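Local coordinates for acyl-[acyl-carrier-protein]--UDP-N-acetylglucosamine O-acyltransferase (Helicobacter pylori, PDB 1J2Z) that transfers a (3R)-hydroxyacyl chain from acyl carrier protein to UDP-N-acetylglucosamine, the first step of lipid A biosynthesis, at residues C92-G97 with V117-D122. Residues are numbered along the deposited sequence; the frame is centred on the assembly and turned at random.
Sequences CMINPG and VHVAHD. With SOG (octyl 1-thio-beta-D-glucopyranoside), chain B.
The bent thioether of Met93 lies alongside the imidazole of His118, its CE 3.5 Å from ring atom CD2 and its SD 4.6 Å from the ring centroid, oblique to the ring plane. Both side chains leave their strands on the same face with CG anti to the backbone N (chi1 -159° and 171°), which keeps them side by side. At the edge of the His118 ring, His118 CE1 comes within 3.1 Å of O4 of the bound octyl thioglucoside. On the opposite face of the sheet, Ile94 and Val119 pair in the same manner, CG2 of Ile94 3.9 Å from CB of Val119.

Three backbone hydrogen bonds hold this register: Met93 N to Val117 O (3.0 Å), Val119 N to Met93 O (3.0 Å) and Asn95 N to Val119 O (3.2 Å). Beyond the strands, CB of His121 packs against Pro96 O, and chi1 of 65° carries its ring away from 92-97 to the sugar, where ND1 donates a weak hydrogen bond to O3 of the glucoside, 3.1 Å away. The His121 ring also meets that of His140 edge-to-face and touches Asp70, while Asp122, beside Gly97, is anchored by Thr98 OG1 and the amide of Ile102. Met93 and His118 additionally pack on Tyr116 and Asn133, respectively, of a neighbouring subunit. Parallel rungs from successive coils, stacked in register, are the signature of the left-handed beta-helix of hexapeptide-repeat acyltransferases; here His118, Ala120 and His121 of the second rung line the pocket that holds the detergent, in which His121 probably also binds substrate.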
loop_
_atom_site.group_PDB
_atom_site.type_symbol
_atom_site.label_atom_id
_atom_site.label_comp_id
_atom_site.label_asym_id
_atom_site.label_seq_id
_atom_site.Cartn_x
_atom_site.Cartn_y
_atom_site.Cartn_z
ATOM N N CYS A 92 8.037 -7.221 -0.825
ATOM C CA CYS A 92 7.720 -7.329 -2.246
ATOM C C CYS A 92 7.081 -8.688 -2.478
ATOM O O CYS A 92 7.356 -9.641 -1.752
ATOM C CB CYS A 92 8.976 -7.214 -3.109
ATOM S SG CYS A 92 9.542 -5.533 -3.334
ATOM N N MET A 93 6.219 -8.775 -3.484
ATOM C CA MET A 93 5.550 -10.033 -3.790
ATOM C C MET A 93 5.574 -10.169 -5.303
ATOM O O MET A 93 5.022 -9.333 -6.015
ATOM C CB MET A 93 4.115 -9.994 -3.267
ATOM C CG MET A 93 3.473 -11.361 -3.056
ATOM S SD MET A 93 2.713 -12.011 -4.533
ATOM C CE MET A 93 1.043 -11.343 -4.388
ATOM N N ILE A 94 6.232 -11.217 -5.786
ATOM C CA ILE A 94 6.372 -11.442 -7.218
ATOM C C ILE A 94 5.947 -12.856 -7.590
ATOM O O ILE A 94 6.451 -13.831 -7.036
ATOM C CB ILE A 94 7.835 -11.224 -7.652
ATOM C CG1 ILE A 94 8.290 -9.820 -7.240
ATOM C CG2 ILE A 94 7.968 -11.392 -9.160
ATOM C CD1 ILE A 94 9.740 -9.529 -7.556
ATOM N N ASN A 95 5.022 -12.960 -8.539
ATOM C CA ASN A 95 4.521 -14.255 -8.977
ATOM C C ASN A 95 5.067 -14.664 -10.335
ATOM O O ASN A 95 5.490 -13.817 -11.124
ATOM C CB ASN A 95 2.992 -14.215 -9.062
ATOM C CG ASN A 95 2.352 -13.797 -7.758
ATOM O OD1 ASN A 95 2.580 -14.414 -6.717
ATOM N ND2 ASN A 95 1.545 -12.747 -7.806
ATOM N N PRO A 96 5.078 -15.976 -10.615
ATOM C CA PRO A 96 5.564 -16.505 -11.891
ATOM C C PRO A 96 4.445 -16.354 -12.920
ATOM O O PRO A 96 3.342 -15.913 -12.578
ATOM C CB PRO A 96 5.887 -17.965 -11.564
ATOM C CG PRO A 96 4.897 -18.292 -10.491
ATOM C CD PRO A 96 4.919 -17.059 -9.626
ATOM N N GLY A 97 4.723 -16.716 -14.169
ATOM C CA GLY A 97 3.730 -16.566 -15.221
ATOM C C GLY A 97 2.616 -17.592 -15.244
ATOM O O GLY A 97 2.440 -18.337 -14.288
ATOM N N VAL A 117 6.336 -3.570 -3.255
ATOM C CA VAL A 117 6.121 -3.626 -4.701
ATOM C C VAL A 117 5.587 -5.000 -5.111
ATOM O O VAL A 117 6.116 -6.028 -4.698
ATOM C CB VAL A 117 7.434 -3.359 -5.489
ATOM C CG1 VAL A 117 7.269 -3.788 -6.950
ATOM C CG2 VAL A 117 7.793 -1.879 -5.426
ATOM N N HIS A 118 4.523 -5.020 -5.906
ATOM C CA HIS A 118 3.984 -6.292 -6.374
ATOM C C HIS A 118 4.113 -6.415 -7.887
ATOM O O HIS A 118 3.696 -5.527 -8.627
ATOM C CB HIS A 118 2.509 -6.460 -6.007
ATOM C CG HIS A 118 1.872 -7.654 -6.655
ATOM N ND1 HIS A 118 0.794 -7.555 -7.507
ATOM C CD2 HIS A 118 2.198 -8.967 -6.615
ATOM C CE1 HIS A 118 0.484 -8.755 -7.966
ATOM N NE2 HIS A 118 1.322 -9.629 -7.440
ATOM N N VAL A 119 4.694 -7.520 -8.336
ATOM C CA VAL A 119 4.840 -7.773 -9.763
ATOM C C VAL A 119 3.978 -8.989 -10.076
ATOM O O VAL A 119 4.269 -10.097 -9.633
ATOM C CB VAL A 119 6.302 -8.054 -10.144
ATOM C CG1 VAL A 119 6.401 -8.370 -11.642
ATOM C CG2 VAL A 119 7.151 -6.846 -9.807
ATOM N N ALA A 120 2.901 -8.773 -10.825
ATOM C CA ALA A 120 1.981 -9.855 -11.164
ATOM C C ALA A 120 2.514 -10.829 -12.209
ATOM O O ALA A 120 3.536 -10.590 -12.860
ATOM C CB ALA A 120 0.638 -9.275 -11.631
ATOM N N HIS A 121 1.796 -11.935 -12.361
ATOM C CA HIS A 121 2.159 -12.972 -13.310
ATOM C C HIS A 121 2.338 -12.437 -14.725
ATOM O O HIS A 121 1.654 -11.497 -15.146
ATOM C CB HIS A 121 1.080 -14.057 -13.338
ATOM C CG HIS A 121 -0.245 -13.576 -13.844
ATOM N ND1 HIS A 121 -1.221 -13.067 -13.016
ATOM C CD2 HIS A 121 -0.745 -13.510 -15.100
ATOM C CE1 HIS A 121 -2.267 -12.711 -13.740
ATOM N NE2 HIS A 121 -2.003 -12.968 -15.009
ATOM N N ASP A 122 3.268 -13.049 -15.450
ATOM C CA ASP A 122 3.539 -12.705 -16.844
ATOM C C ASP A 122 4.087 -11.311 -17.142
ATOM O O ASP A 122 4.044 -10.863 -18.287
ATOM C CB ASP A 122 2.276 -12.945 -17.673
ATOM C CG ASP A 122 1.788 -14.376 -17.579
ATOM O OD1 ASP A 122 2.521 -15.290 -18.012
ATOM O OD2 ASP A 122 0.675 -14.595 -17.064
HETATM C C1 SOG B . -4.700 -8.953 -11.992
HETATM C C2 SOG B . -4.058 -10.360 -12.065
HETATM C C3 SOG B . -3.630 -10.801 -10.658
HETATM C C4 SOG B . -2.620 -9.777 -10.127
HETATM C C5 SOG B . -3.294 -8.382 -10.074
HETATM C C6 SOG B . -2.316 -7.328 -9.574
HETATM C "C1'" SOG B . -6.279 -7.715 -13.311
HETATM C "C2'" SOG B . -5.930 -6.373 -13.924
HETATM C "C3'" SOG B . -7.120 -5.780 -14.656
HETATM C "C4'" SOG B . -6.776 -4.434 -15.278
HETATM C "C5'" SOG B . -7.973 -3.846 -16.013
HETATM C "C6'" SOG B . -7.669 -2.448 -16.511
HETATM C "C7'" SOG B . -8.849 -1.851 -17.241
HETATM C "C8'" SOG B . -8.518 -0.459 -17.724
HETATM S S1 SOG B . -5.089 -8.513 -13.302
HETATM O O2 SOG B . -4.987 -11.293 -12.602
HETATM O O3 SOG B . -3.033 -12.080 -10.714
HETATM O O4 SOG B . -2.188 -10.155 -8.832
HETATM O O5 SOG B . -3.746 -8.020 -11.410
HETATM O O6 SOG B . -2.304 -7.314 -8.159
#